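Local atomic coordinates of geranylgeranyl pyrophosphate synthase (Geoglobus acetivorans, PDB entry 5JFQ), a protein that catalyses magnesium-dependent addition of three isopentenyl diphosphates to dimethylallyl diphosphate, making mainly geranylgeranyl diphosphate with some farnesyl diphosphate. Residues B[54-59]-B[189-194]; B[21-26]-B[66-71]; B[273-278]-B[282-287]; B[144-149]-B[176-181]; B[97-102]-B[106-111]. All blocks are in the same frame, centred on the assembly; numbering follows the deposited sequence.

Contact 1: residues B[54-59]-B[189-194]; sequences LSAEAL and VLFGKD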
# COMPACT_ATOMS: atom_id res chain seq x y z
N LEU B 54 -23.28 -11.25 0.02
CA LEU B 54 -24.48 -11.52 -0.77
C LEU B 54 -24.14 -12.15 -2.11
O LEU B 54 -24.82 -13.08 -2.56
CB LEU B 54 -25.28 -10.25 -0.98
CG LEU B 54 -25.90 -9.61 0.26
CD1 LEU B 54 -26.46 -8.24 -0.08
CD2 LEU B 54 -26.97 -10.53 0.82
N SER B 55 -23.09 -11.65 -2.77
CA SER B 55 -22.65 -12.27 -4.02
C SER B 55 -22.26 -13.72 -3.79
O SER B 55 -22.58 -14.59 -4.61
CB SER B 55 -21.48 -11.49 -4.61
OG SER B 55 -20.86 -12.23 -5.64
N ALA B 56 -21.58 -14.00 -2.67
CA ALA B 56 -21.20 -15.38 -2.37
C ALA B 56 -22.44 -16.26 -2.26
O ALA B 56 -22.53 -17.30 -2.92
CB ALA B 56 -20.39 -15.43 -1.08
N GLU B 57 -23.40 -15.83 -1.44
CA GLU B 57 -24.61 -16.62 -1.26
C GLU B 57 -25.42 -16.72 -2.55
O GLU B 57 -26.02 -17.76 -2.82
CB GLU B 57 -25.46 -16.01 -0.16
CG GLU B 57 -26.60 -16.90 0.25
CD GLU B 57 -27.43 -16.26 1.31
OE1 GLU B 57 -27.83 -16.98 2.26
OE2 GLU B 57 -27.65 -15.03 1.21
N ALA B 58 -25.44 -15.65 -3.36
CA ALA B 58 -26.07 -15.74 -4.67
C ALA B 58 -25.41 -16.79 -5.54
O ALA B 58 -26.08 -17.44 -6.34
CB ALA B 58 -26.02 -14.38 -5.37
N LEU B 59 -24.10 -16.98 -5.40
CA LEU B 59 -23.45 -18.08 -6.11
C LEU B 59 -23.76 -19.41 -5.46
O LEU B 59 -23.25 -20.44 -5.93
CB LEU B 59 -21.95 -17.86 -6.17
CG LEU B 59 -21.62 -16.71 -7.11
CD1 LEU B 59 -20.14 -16.40 -7.07
CD2 LEU B 59 -22.05 -17.06 -8.51
N VAL B 189 -14.47 -15.46 -8.15
CA VAL B 189 -13.07 -15.83 -8.32
C VAL B 189 -12.68 -16.86 -7.28
O VAL B 189 -12.03 -17.86 -7.60
CB VAL B 189 -12.17 -14.59 -8.23
CG1 VAL B 189 -10.72 -14.99 -8.50
CG2 VAL B 189 -12.64 -13.55 -9.21
N LEU B 190 -13.08 -16.64 -6.02
CA LEU B 190 -12.63 -17.50 -4.93
C LEU B 190 -13.15 -18.93 -5.09
O LEU B 190 -12.44 -19.88 -4.76
CB LEU B 190 -13.07 -16.90 -3.59
CG LEU B 190 -12.16 -15.78 -3.08
CD1 LEU B 190 -12.67 -15.10 -1.81
CD2 LEU B 190 -10.76 -16.34 -2.86
N PHE B 191 -14.36 -19.09 -5.61
CA PHE B 191 -15.03 -20.38 -5.70
C PHE B 191 -15.19 -20.83 -7.15
O PHE B 191 -16.18 -21.47 -7.50
CB PHE B 191 -16.37 -20.32 -5.00
CG PHE B 191 -16.28 -19.70 -3.66
CD1 PHE B 191 -15.18 -19.96 -2.86
CD2 PHE B 191 -17.23 -18.82 -3.22
CE1 PHE B 191 -15.05 -19.38 -1.61
CE2 PHE B 191 -17.11 -18.23 -1.97
CZ PHE B 191 -16.01 -18.51 -1.17
N GLY B 192 -14.24 -20.46 -8.00
CA GLY B 192 -14.10 -21.12 -9.28
C GLY B 192 -15.31 -21.06 -10.18
O GLY B 192 -15.45 -21.90 -11.07
N LYS B 193 -16.20 -20.08 -10.00
CA LYS B 193 -17.17 -19.88 -11.05
C LYS B 193 -16.45 -19.40 -12.31
O LYS B 193 -15.29 -19.00 -12.27
CB LYS B 193 -18.26 -18.90 -10.60
CG LYS B 193 -18.75 -19.17 -9.18
CD LYS B 193 -19.02 -20.65 -8.93
CE LYS B 193 -19.80 -20.85 -7.63
NZ LYS B 193 -20.05 -22.29 -7.32
N ASP B 194 -17.13 -19.49 -13.44
CA ASP B 194 -16.45 -19.29 -14.71
C ASP B 194 -16.45 -17.82 -15.13
O ASP B 194 -16.98 -16.94 -14.43
CB ASP B 194 -17.07 -20.18 -15.79
CG ASP B 194 -18.57 -20.00 -15.89
OD1 ASP B 194 -19.05 -19.69 -17.00
OD2 ASP B 194 -19.26 -20.18 -14.86
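K193 carries its ammonium atom NZ over L59 to a salt bridge with E61, which lies just beyond the end of helix 47-58. The aliphatic part of the chain does the touching on the way. K193 CG lies 3.7 Å from L59 CD1, and L59 CD2 is also close to that carbon. Farther out, K193 CE comes within 4.0 Å of L59 CB. With CG against the leucine methyls and CE against its CB, the two chains lie alongside in opposite senses. The bend at chi2 of K193 (-46°) turns the outer part of the chain back over L59 and leads NZ to E61. A second, looser contact joins A56 to F191, the first residue past helix 165-190. A56 CB stands at the edge of the phenyl ring, near its plane, 4.4 Å from F191 CE2. One face of that ring is packed by L190 CB of its own segment. Beyond this contact, L59 also rests on V197 and L201 of helix 195-221, so it is enclosed from more than one element. Shortening K193 to an alanine is likely to leave E61 without its charge mate and L59 without the methylene cover now laid along it. The chemistry is therefore mixed: hydrocarbon packing ties the ends of two helices together, while the charged end of K193 is paired beside it, far from the annotated substrate sites.

Contact 2: residues B[21-26]-B[66-71]; sequences EELLKE and AIHAAI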
# COMPACT_ATOMS: atom_id res chain seq x y z
N GLU B 21 -13.52 -6.56 14.03
CA GLU B 21 -12.96 -6.49 15.37
C GLU B 21 -12.19 -7.74 15.76
O GLU B 21 -11.45 -7.72 16.74
CB GLU B 21 -14.06 -6.21 16.39
CG GLU B 21 -14.06 -4.74 16.75
CD GLU B 21 -15.34 -4.28 17.40
OE1 GLU B 21 -16.05 -5.11 18.01
OE2 GLU B 21 -15.66 -3.07 17.26
N GLU B 22 -12.33 -8.81 14.99
CA GLU B 22 -11.54 -10.00 15.26
C GLU B 22 -10.24 -10.03 14.47
O GLU B 22 -9.21 -10.47 14.98
CB GLU B 22 -12.38 -11.24 14.94
CG GLU B 22 -11.63 -12.53 15.01
CD GLU B 22 -12.46 -13.67 14.47
OE1 GLU B 22 -13.70 -13.60 14.60
OE2 GLU B 22 -11.87 -14.62 13.89
N LEU B 23 -10.27 -9.53 13.23
CA LEU B 23 -9.10 -9.51 12.37
C LEU B 23 -8.35 -8.18 12.38
O LEU B 23 -7.17 -8.16 12.00
CB LEU B 23 -9.51 -9.82 10.93
CG LEU B 23 -10.17 -11.17 10.67
CD1 LEU B 23 -10.79 -11.20 9.29
CD2 LEU B 23 -9.12 -12.25 10.80
N LEU B 24 -8.97 -7.08 12.78
CA LEU B 24 -8.25 -5.81 12.72
C LEU B 24 -8.08 -5.22 14.11
O LEU B 24 -8.52 -4.10 14.40
CB LEU B 24 -8.97 -4.84 11.78
CG LEU B 24 -8.82 -5.24 10.30
CD1 LEU B 24 -9.90 -4.58 9.44
CD2 LEU B 24 -7.41 -4.93 9.79
N LYS B 25 -7.42 -5.97 14.97
CA LYS B 25 -7.23 -5.53 16.34
C LYS B 25 -6.31 -4.31 16.38
O LYS B 25 -5.53 -4.06 15.46
CB LYS B 25 -6.65 -6.66 17.18
CG LYS B 25 -7.59 -7.18 18.22
CD LYS B 25 -8.37 -8.38 17.70
CE LYS B 25 -7.50 -9.63 17.70
NZ LYS B 25 -8.26 -10.88 17.43
N GLU B 26 -6.42 -3.54 17.46
CA GLU B 26 -5.37 -2.57 17.75
C GLU B 26 -4.21 -3.29 18.41
O GLU B 26 -4.37 -4.33 19.05
CB GLU B 26 -5.89 -1.44 18.64
CG GLU B 26 -6.89 -0.54 17.94
CD GLU B 26 -7.24 0.69 18.76
OE1 GLU B 26 -6.31 1.37 19.24
OE2 GLU B 26 -8.46 0.96 18.91
N ALA B 66 -16.46 -16.50 2.29
CA ALA B 66 -16.10 -15.27 1.61
C ALA B 66 -15.79 -14.12 2.57
O ALA B 66 -15.54 -13.00 2.11
CB ALA B 66 -17.21 -14.85 0.65
N ILE B 67 -15.77 -14.38 3.87
CA ILE B 67 -15.70 -13.29 4.84
C ILE B 67 -14.33 -12.61 4.78
O ILE B 67 -14.24 -11.38 4.92
CB ILE B 67 -16.03 -13.80 6.25
CG1 ILE B 67 -16.17 -12.63 7.20
CG2 ILE B 67 -14.96 -14.75 6.76
CD1 ILE B 67 -17.47 -11.87 7.05
N HIS B 68 -13.26 -13.37 4.54
CA HIS B 68 -11.93 -12.77 4.53
C HIS B 68 -11.79 -11.80 3.35
O HIS B 68 -11.29 -10.67 3.52
CB HIS B 68 -10.86 -13.87 4.49
CG HIS B 68 -10.79 -14.71 5.73
ND1 HIS B 68 -10.00 -14.39 6.81
CD2 HIS B 68 -11.43 -15.86 6.06
CE1 HIS B 68 -10.15 -15.30 7.76
NE2 HIS B 68 -11.02 -16.20 7.33
N ALA B 69 -12.27 -12.19 2.17
CA ALA B 69 -12.35 -11.26 1.05
C ALA B 69 -13.28 -10.09 1.34
O ALA B 69 -13.06 -8.98 0.85
CB ALA B 69 -12.81 -12.00 -0.19
N ALA B 70 -14.34 -10.31 2.12
CA ALA B 70 -15.17 -9.18 2.49
C ALA B 70 -14.40 -8.22 3.40
O ALA B 70 -14.37 -7.01 3.17
CB ALA B 70 -16.46 -9.65 3.16
N ILE B 71 -13.74 -8.76 4.42
CA ILE B 71 -12.95 -7.89 5.29
C ILE B 71 -11.81 -7.27 4.50
O ILE B 71 -11.46 -6.10 4.73
CB ILE B 71 -12.47 -8.69 6.51
CG1 ILE B 71 -13.68 -9.20 7.29
CG2 ILE B 71 -11.56 -7.86 7.42
CD1 ILE B 71 -14.73 -8.12 7.54
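L23 and I71 mark the closest backbone approach, their CA atoms 8.2 Å apart, where the last turn of helix 9-23 meets the first turns of helix 67-88. The contact consists of apolar side chains filling that interval. L23 CD1 is its focus: it sits 3.9 Å from I71 CG2 and 4.0 Å from I71 CG1, meeting the fork of the isoleucine and not a single methyl. CG of L23 lies anti to its carbonyl carbon (chi1 -61°), which directs this branch at helix 67-88. The same CD1 also approaches H68 ND1 at 4.1 Å, coming obliquely to the imidazole. L24, where the backbone leaves helical geometry, adds CD1 at 4.2 Å from I71 CG2; here the leucine and isoleucine lie alongside head to foot. Thus I71 CG2 is touched by methyls of two successive leucines. I122 of helix 105-123 packs on L23, L24 and I71 alike, adding a third helix to this apolar cluster. K25 NZ is hydrogen-bonded to E22 O at 2.7 Å, in the carbonyl plane on a lone pair, tying the lysine chain back over the helix end. The arrangement belongs to the all-helical polyprenyl synthase fold: an N-terminal helix is anchored by leucines to the early turns of the helix that farther along carries, by similarity, H77 for isopentenyl diphosphate and D84 and D88 of the DDxxD motif for magnesium.

Contact 3: residues B[273-278]-B[282-287]; sequences KLFDCG and YARERA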
# COMPACT_ATOMS: atom_id res chain seq x y z
N LYS B 273 -29.70 27.34 -11.57
CA LYS B 273 -29.26 27.03 -12.92
C LYS B 273 -29.23 25.53 -13.15
O LYS B 273 -29.87 25.01 -14.07
CB LYS B 273 -27.89 27.66 -13.17
N LEU B 274 -28.57 24.80 -12.24
CA LEU B 274 -28.21 23.41 -12.51
C LEU B 274 -29.43 22.51 -12.67
O LEU B 274 -29.47 21.66 -13.57
CB LEU B 274 -27.28 22.91 -11.40
CG LEU B 274 -26.25 21.87 -11.83
CD1 LEU B 274 -25.13 21.73 -10.80
CD2 LEU B 274 -26.91 20.53 -12.08
N PHE B 275 -30.44 22.68 -11.81
CA PHE B 275 -31.68 21.94 -11.99
C PHE B 275 -32.29 22.21 -13.36
O PHE B 275 -32.60 21.28 -14.11
CB PHE B 275 -32.66 22.31 -10.88
CG PHE B 275 -32.57 21.43 -9.68
CD1 PHE B 275 -32.08 21.92 -8.48
CD2 PHE B 275 -32.97 20.11 -9.75
CE1 PHE B 275 -32.00 21.10 -7.37
CE2 PHE B 275 -32.89 19.28 -8.64
CZ PHE B 275 -32.41 19.78 -7.45
N ASP B 276 -32.43 23.50 -13.71
CA ASP B 276 -33.07 23.94 -14.95
C ASP B 276 -32.24 23.71 -16.20
O ASP B 276 -32.78 23.82 -17.30
CB ASP B 276 -33.42 25.44 -14.87
CG ASP B 276 -34.27 25.79 -13.66
OD1 ASP B 276 -33.88 26.71 -12.91
OD2 ASP B 276 -35.34 25.17 -13.47
N CYS B 277 -30.94 23.44 -16.06
CA CYS B 277 -30.10 23.19 -17.23
C CYS B 277 -30.63 22.07 -18.10
O CYS B 277 -30.46 22.08 -19.33
CB CYS B 277 -28.68 22.84 -16.81
SG CYS B 277 -27.85 24.13 -15.94
N GLY B 278 -31.28 21.10 -17.48
CA GLY B 278 -31.27 19.79 -18.09
C GLY B 278 -29.95 19.14 -17.74
O GLY B 278 -29.25 18.63 -18.61
N TYR B 282 -30.31 14.85 -15.99
CA TYR B 282 -29.36 13.98 -16.68
C TYR B 282 -28.65 13.06 -15.70
O TYR B 282 -28.50 11.86 -15.96
CB TYR B 282 -28.34 14.83 -17.45
CG TYR B 282 -27.54 14.05 -18.47
CD1 TYR B 282 -28.00 13.91 -19.78
CD2 TYR B 282 -26.34 13.44 -18.14
CE1 TYR B 282 -27.28 13.19 -20.73
CE2 TYR B 282 -25.61 12.71 -19.08
CZ TYR B 282 -26.09 12.59 -20.37
OH TYR B 282 -25.38 11.87 -21.32
N ALA B 283 -28.27 13.59 -14.54
CA ALA B 283 -27.55 12.80 -13.55
C ALA B 283 -28.43 11.69 -12.98
O ALA B 283 -28.04 10.51 -13.01
CB ALA B 283 -27.03 13.70 -12.43
N ARG B 284 -29.61 12.03 -12.45
CA ARG B 284 -30.53 11.00 -11.97
C ARG B 284 -30.79 9.96 -13.06
O ARG B 284 -30.74 8.75 -12.81
CB ARG B 284 -31.86 11.62 -11.53
CG ARG B 284 -31.89 12.18 -10.11
CD ARG B 284 -31.80 13.70 -10.16
NE ARG B 284 -32.18 14.36 -8.91
CZ ARG B 284 -33.25 15.14 -8.77
NH1 ARG B 284 -34.04 15.37 -9.81
NH2 ARG B 284 -33.52 15.71 -7.60
N GLU B 285 -31.04 10.43 -14.29
CA GLU B 285 -31.32 9.52 -15.39
C GLU B 285 -30.10 8.66 -15.71
O GLU B 285 -30.20 7.44 -15.79
CB GLU B 285 -31.77 10.31 -16.62
N ARG B 286 -28.94 9.30 -15.88
CA ARG B 286 -27.73 8.55 -16.20
C ARG B 286 -27.35 7.62 -15.05
O ARG B 286 -26.90 6.49 -15.29
CB ARG B 286 -26.58 9.50 -16.52
CG ARG B 286 -25.42 8.83 -17.21
CD ARG B 286 -25.68 8.67 -18.70
NE ARG B 286 -24.45 8.33 -19.40
CZ ARG B 286 -24.27 8.47 -20.71
N ALA B 287 -27.52 8.08 -13.81
CA ALA B 287 -27.32 7.18 -12.66
C ALA B 287 -28.26 5.99 -12.74
O ALA B 287 -27.85 4.85 -12.47
CB ALA B 287 -27.53 7.94 -11.35
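F275 and R284 are brought together by their torsions: chi1 of -91° swings the phenyl ring off helix 264-276, while a bend at chi2 (103°) carries the arginine chain from helix 280-298 to meet it. The setting is a tight helix-turn-helix connection, in the plain structural sense, within the all-helical prenyl synthase fold. R284 NH2 reaches the edge of the phenyl ring, close to its plane, 3.8 Å from F275 CE2, with R284 CZ behind it at 4.2 Å from the same carbon. The ring and guanidinium planes are 69° apart. The nitrogen therefore addresses the rim of the ring instead of a face, and the evidence supports van der Waals contact, not a cation-pi stack. Both side chains are exposed, F275 near the end of its helix and R284 early in the next. The turn itself depends on G278, the first residue to leave helical angles, with positive phi; a beta carbon there would press against the carbonyl oxygen of C277, which makes glycine the natural occupant. Below the surface pair, L274 and A283 pack on I243 of helix 242-249, F275 rests on I221 and R284 on L218 of helix 195-221, so the link lies over neighbouring helices of the bundle. Y282 begins its chain toward the turn but leads its ring away, where its hydroxyl makes a weak hydrogen bond to E165. Its foot closes the corner: Y282 CB lies 4.1 Å from G278 O.

Contact 4: residues B[144-149]-B[176-181]; sequences CVEICE and TGVLIG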
# COMPACT_ATOMS: atom_id res chain seq x y z
N CYS B 144 -6.53 -2.14 -6.93
CA CYS B 144 -5.89 -1.10 -6.15
C CYS B 144 -5.05 -0.17 -7.03
O CYS B 144 -5.01 1.04 -6.80
CB CYS B 144 -5.04 -1.73 -5.05
SG CYS B 144 -6.02 -2.57 -3.77
N VAL B 145 -4.39 -0.72 -8.04
CA VAL B 145 -3.66 0.13 -8.97
C VAL B 145 -4.63 1.09 -9.64
O VAL B 145 -4.33 2.28 -9.82
CB VAL B 145 -2.89 -0.71 -10.01
CG1 VAL B 145 -2.31 0.17 -11.09
CG2 VAL B 145 -1.80 -1.54 -9.33
N GLU B 146 -5.82 0.60 -10.00
CA GLU B 146 -6.75 1.43 -10.75
C GLU B 146 -7.37 2.51 -9.88
O GLU B 146 -7.54 3.64 -10.33
CB GLU B 146 -7.83 0.56 -11.39
CG GLU B 146 -7.31 -0.23 -12.58
CD GLU B 146 -8.36 -0.38 -13.66
OE1 GLU B 146 -9.15 -1.34 -13.58
OE2 GLU B 146 -8.40 0.48 -14.57
N ILE B 147 -7.71 2.18 -8.62
CA ILE B 147 -8.16 3.22 -7.69
C ILE B 147 -7.14 4.35 -7.62
O ILE B 147 -7.50 5.53 -7.63
CB ILE B 147 -8.43 2.63 -6.30
CG1 ILE B 147 -9.38 1.43 -6.37
CG2 ILE B 147 -8.97 3.71 -5.35
CD1 ILE B 147 -9.78 0.91 -5.02
N CYS B 148 -5.86 4.00 -7.54
CA CYS B 148 -4.81 5.01 -7.54
C CYS B 148 -4.80 5.77 -8.86
O CYS B 148 -4.67 7.00 -8.88
CB CYS B 148 -3.44 4.36 -7.30
SG CYS B 148 -3.25 3.53 -5.72
N GLU B 149 -4.92 5.04 -9.97
CA GLU B 149 -5.05 5.70 -11.27
C GLU B 149 -6.26 6.62 -11.28
O GLU B 149 -6.19 7.74 -11.80
CB GLU B 149 -5.13 4.65 -12.37
CG GLU B 149 -3.85 3.85 -12.57
CD GLU B 149 -3.96 2.81 -13.68
OE1 GLU B 149 -5.10 2.59 -14.16
OE2 GLU B 149 -2.93 2.22 -14.08
N THR B 176 -14.15 4.64 -7.75
CA THR B 176 -15.06 4.00 -6.82
C THR B 176 -15.76 2.76 -7.39
O THR B 176 -16.38 2.02 -6.61
CB THR B 176 -16.11 5.01 -6.33
OG1 THR B 176 -16.82 5.54 -7.45
CG2 THR B 176 -15.44 6.17 -5.55
N GLY B 177 -15.64 2.48 -8.69
CA GLY B 177 -16.37 1.40 -9.31
C GLY B 177 -15.73 0.03 -9.19
O GLY B 177 -16.39 -0.92 -8.74
N VAL B 178 -14.45 -0.09 -9.57
CA VAL B 178 -13.81 -1.41 -9.58
C VAL B 178 -13.77 -2.00 -8.18
O VAL B 178 -13.96 -3.21 -8.01
CB VAL B 178 -12.40 -1.36 -10.20
CG1 VAL B 178 -12.46 -1.11 -11.71
CG2 VAL B 178 -11.49 -0.35 -9.47
N LEU B 179 -13.53 -1.18 -7.15
CA LEU B 179 -13.60 -1.77 -5.81
C LEU B 179 -15.00 -2.29 -5.52
O LEU B 179 -15.15 -3.25 -4.76
CB LEU B 179 -13.17 -0.78 -4.73
CG LEU B 179 -12.89 -1.45 -3.39
CD1 LEU B 179 -11.81 -2.49 -3.55
CD2 LEU B 179 -12.51 -0.46 -2.31
N ILE B 180 -16.02 -1.70 -6.14
CA ILE B 180 -17.35 -2.27 -5.96
C ILE B 180 -17.54 -3.46 -6.88
O ILE B 180 -18.21 -4.42 -6.51
CB ILE B 180 -18.42 -1.20 -6.17
CG1 ILE B 180 -18.13 -0.01 -5.25
CG2 ILE B 180 -19.78 -1.79 -5.85
CD1 ILE B 180 -19.18 1.09 -5.26
N GLY B 181 -16.94 -3.43 -8.07
CA GLY B 181 -16.99 -4.59 -8.94
C GLY B 181 -16.35 -5.83 -8.33
O GLY B 181 -16.90 -6.94 -8.40
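I147 packs on V178 and L179 of the facing helix, and its chain can be followed outward atom by atom. At CB the chi1 of -53° places CG1 opposite the carbonyl carbon, and the longer branch runs toward helix 165-190. I147 CG1 is 4.2 Å from V178 CG2, the two chains lying side by side. I147 CD1, at the tip, comes to 3.8 Å from L179 CB and 4.1 Å from L179 CD2, meeting the leucine near its base and along one of its methyls. The segments' axes approach to 8.8 Å at 161°, nearly antiparallel. E146 adds a flanking contact. OE1 stands 3.8 Å from V178 CG1, the carboxylate chain crossing the valine at about a right angle, while the same oxygen is held in a salt bridge by R173. Its charge is thus paired although a methyl lies against it. The helix of 176-181 is kinked at L179 and I180, where the regular backbone bonding is interrupted and I180 N makes a weak bond to G177 O. On the far side of helix 130-159 the second subunit packs against C144, V145 and C148, and E149 OE2 is hydrogen-bonded to Y33 OH of that subunit. The pair is part of the central helical core of this prenyltransferase family, where helix 165-190 probably lines the substrate cavity: by similarity T176 binds dimethylallyl diphosphate, and L179 touches both R48 and H77, which by similarity bind isopentenyl diphosphate.

Contact 5: residues B[97-102]-B[106-111]; sequences KTVHTL and PTAILA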
# COMPACT_ATOMS: atom_id res chain seq x y z
N LYS B 97 -13.34 13.55 12.80
CA LYS B 97 -12.19 14.26 12.27
C LYS B 97 -11.35 13.31 11.43
O LYS B 97 -11.31 12.10 11.69
CB LYS B 97 -11.36 14.85 13.41
N THR B 98 -10.71 13.83 10.39
CA THR B 98 -9.93 12.95 9.54
C THR B 98 -8.67 12.49 10.26
O THR B 98 -8.21 13.10 11.23
CB THR B 98 -9.55 13.59 8.20
OG1 THR B 98 -8.85 14.82 8.41
CG2 THR B 98 -10.76 13.78 7.32
N VAL B 99 -8.11 11.40 9.74
CA VAL B 99 -6.98 10.75 10.38
C VAL B 99 -5.76 11.65 10.34
O VAL B 99 -5.02 11.76 11.33
CB VAL B 99 -6.70 9.39 9.69
CG1 VAL B 99 -5.39 8.79 10.19
CG2 VAL B 99 -7.88 8.45 9.90
N HIS B 100 -5.51 12.31 9.21
CA HIS B 100 -4.32 13.15 9.19
C HIS B 100 -4.46 14.33 10.13
O HIS B 100 -3.45 14.87 10.60
CB HIS B 100 -4.00 13.59 7.76
CG HIS B 100 -5.07 14.39 7.10
ND1 HIS B 100 -4.86 15.69 6.66
CD2 HIS B 100 -6.34 14.07 6.76
CE1 HIS B 100 -5.97 16.13 6.09
NE2 HIS B 100 -6.88 15.17 6.13
N THR B 101 -5.68 14.73 10.46
CA THR B 101 -5.80 15.87 11.36
C THR B 101 -5.56 15.45 12.81
O THR B 101 -4.90 16.18 13.56
CB THR B 101 -7.16 16.57 11.17
OG1 THR B 101 -8.23 15.62 11.19
CG2 THR B 101 -7.20 17.27 9.82
N LEU B 102 -6.04 14.28 13.21
CA LEU B 102 -5.84 13.85 14.60
C LEU B 102 -4.42 13.38 14.86
O LEU B 102 -3.92 13.53 15.98
CB LEU B 102 -6.79 12.73 14.95
CG LEU B 102 -8.25 13.13 14.97
CD1 LEU B 102 -9.05 11.86 14.91
CD2 LEU B 102 -8.49 13.86 16.26
N PRO B 106 2.23 12.11 8.31
CA PRO B 106 3.02 10.86 8.25
C PRO B 106 2.33 9.67 8.90
O PRO B 106 2.28 8.59 8.29
CB PRO B 106 4.34 11.26 8.95
CG PRO B 106 4.06 12.54 9.65
CD PRO B 106 3.04 13.22 8.83
N THR B 107 1.75 9.82 10.09
CA THR B 107 1.05 8.68 10.69
C THR B 107 -0.15 8.27 9.84
O THR B 107 -0.41 7.08 9.67
CB THR B 107 0.62 8.99 12.12
OG1 THR B 107 1.78 9.27 12.91
CG2 THR B 107 -0.11 7.80 12.72
N ALA B 108 -0.88 9.24 9.30
CA ALA B 108 -1.97 8.92 8.38
C ALA B 108 -1.48 8.10 7.20
O ALA B 108 -2.14 7.14 6.78
CB ALA B 108 -2.65 10.19 7.88
N ILE B 109 -0.33 8.47 6.63
CA ILE B 109 0.21 7.69 5.53
C ILE B 109 0.49 6.27 5.99
O ILE B 109 0.02 5.30 5.38
CB ILE B 109 1.45 8.38 4.95
CG1 ILE B 109 1.05 9.72 4.32
CG2 ILE B 109 2.15 7.45 3.95
CD1 ILE B 109 2.22 10.58 3.90
N LEU B 110 1.23 6.12 7.09
CA LEU B 110 1.54 4.79 7.61
C LEU B 110 0.28 4.02 7.98
O LEU B 110 0.25 2.79 7.87
CB LEU B 110 2.46 4.86 8.83
CG LEU B 110 3.88 5.42 8.63
CD1 LEU B 110 4.64 5.61 9.96
CD2 LEU B 110 4.67 4.58 7.63
N ALA B 111 -0.77 4.71 8.45
CA ALA B 111 -1.97 3.99 8.85
C ALA B 111 -2.61 3.32 7.64
O ALA B 111 -2.91 2.12 7.67
CB ALA B 111 -2.95 4.92 9.56
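A108, whose methyl meets V99 and H100, is approached along the segment through P106 and T107. P106 starts this part of helix 105-123 and packs on M87 of the second subunit; T107 likewise faces F152 of that subunit, so the first turn belongs to the dimer side. A108 then points at helix 99-103. Its CB lies 3.6 Å from H100 CA and 3.7 Å from H100 CB, pressed against these two atoms at the root of the histidine, not its imidazole. V99 CG1, anti to its backbone N (chi1 171°), completes the grip at 3.8 Å from A108 CB. The CA atoms of H100 and A108 are only 4.9 Å apart, closeness that suits a side chain as small as alanine. Next come I109, whose carbonyl accepts from H83 NE2, and L110, which packs on L32 and on M87 of the second subunit; A111 rests on A35. Across from A108, H100 turns its ring away (chi1 61°), and T101 CG2 sits 4.1 Å above the ring, over its centre. T98 is at the N-cap position of the short helix. Its carbonyl oxygen T98 O takes L102 N at 3.2 Å and also accepts from T101 OG1, that donor tilted 34° from the carbonyl plane. T98 OG1 is hydrogen-bonded to D90 O. The chemistry is thus divided. Close hydrocarbon packing joins two consecutive helices, while polar bonds tie the short helix to D90, just after D88, a magnesium ligand by similarity.

Contacts 1 and 2 adjoin: A56 CB lies 3.7 Å from A66 CB, and L190 CD1 packs on A69, so both segments of contact 1 border segment 66-71. Contact 4 shares helix 165-190 with contact 1, about 20 Å away between centres, and lies at the substrate site assigned by similarity: L179 is about 3 Å, between side chains, from R48, an isopentenyl diphosphate residue by similarity. Contact 5 lies about 22 Å from contact 4 by centres; both meet the second subunit, and the side chain of H100 is about 7 Å from that of D88, a magnesium ligand by similarity. Contact 3 is remote, its centre about 26 Å from contact 4 and about 40 Å from contact 2.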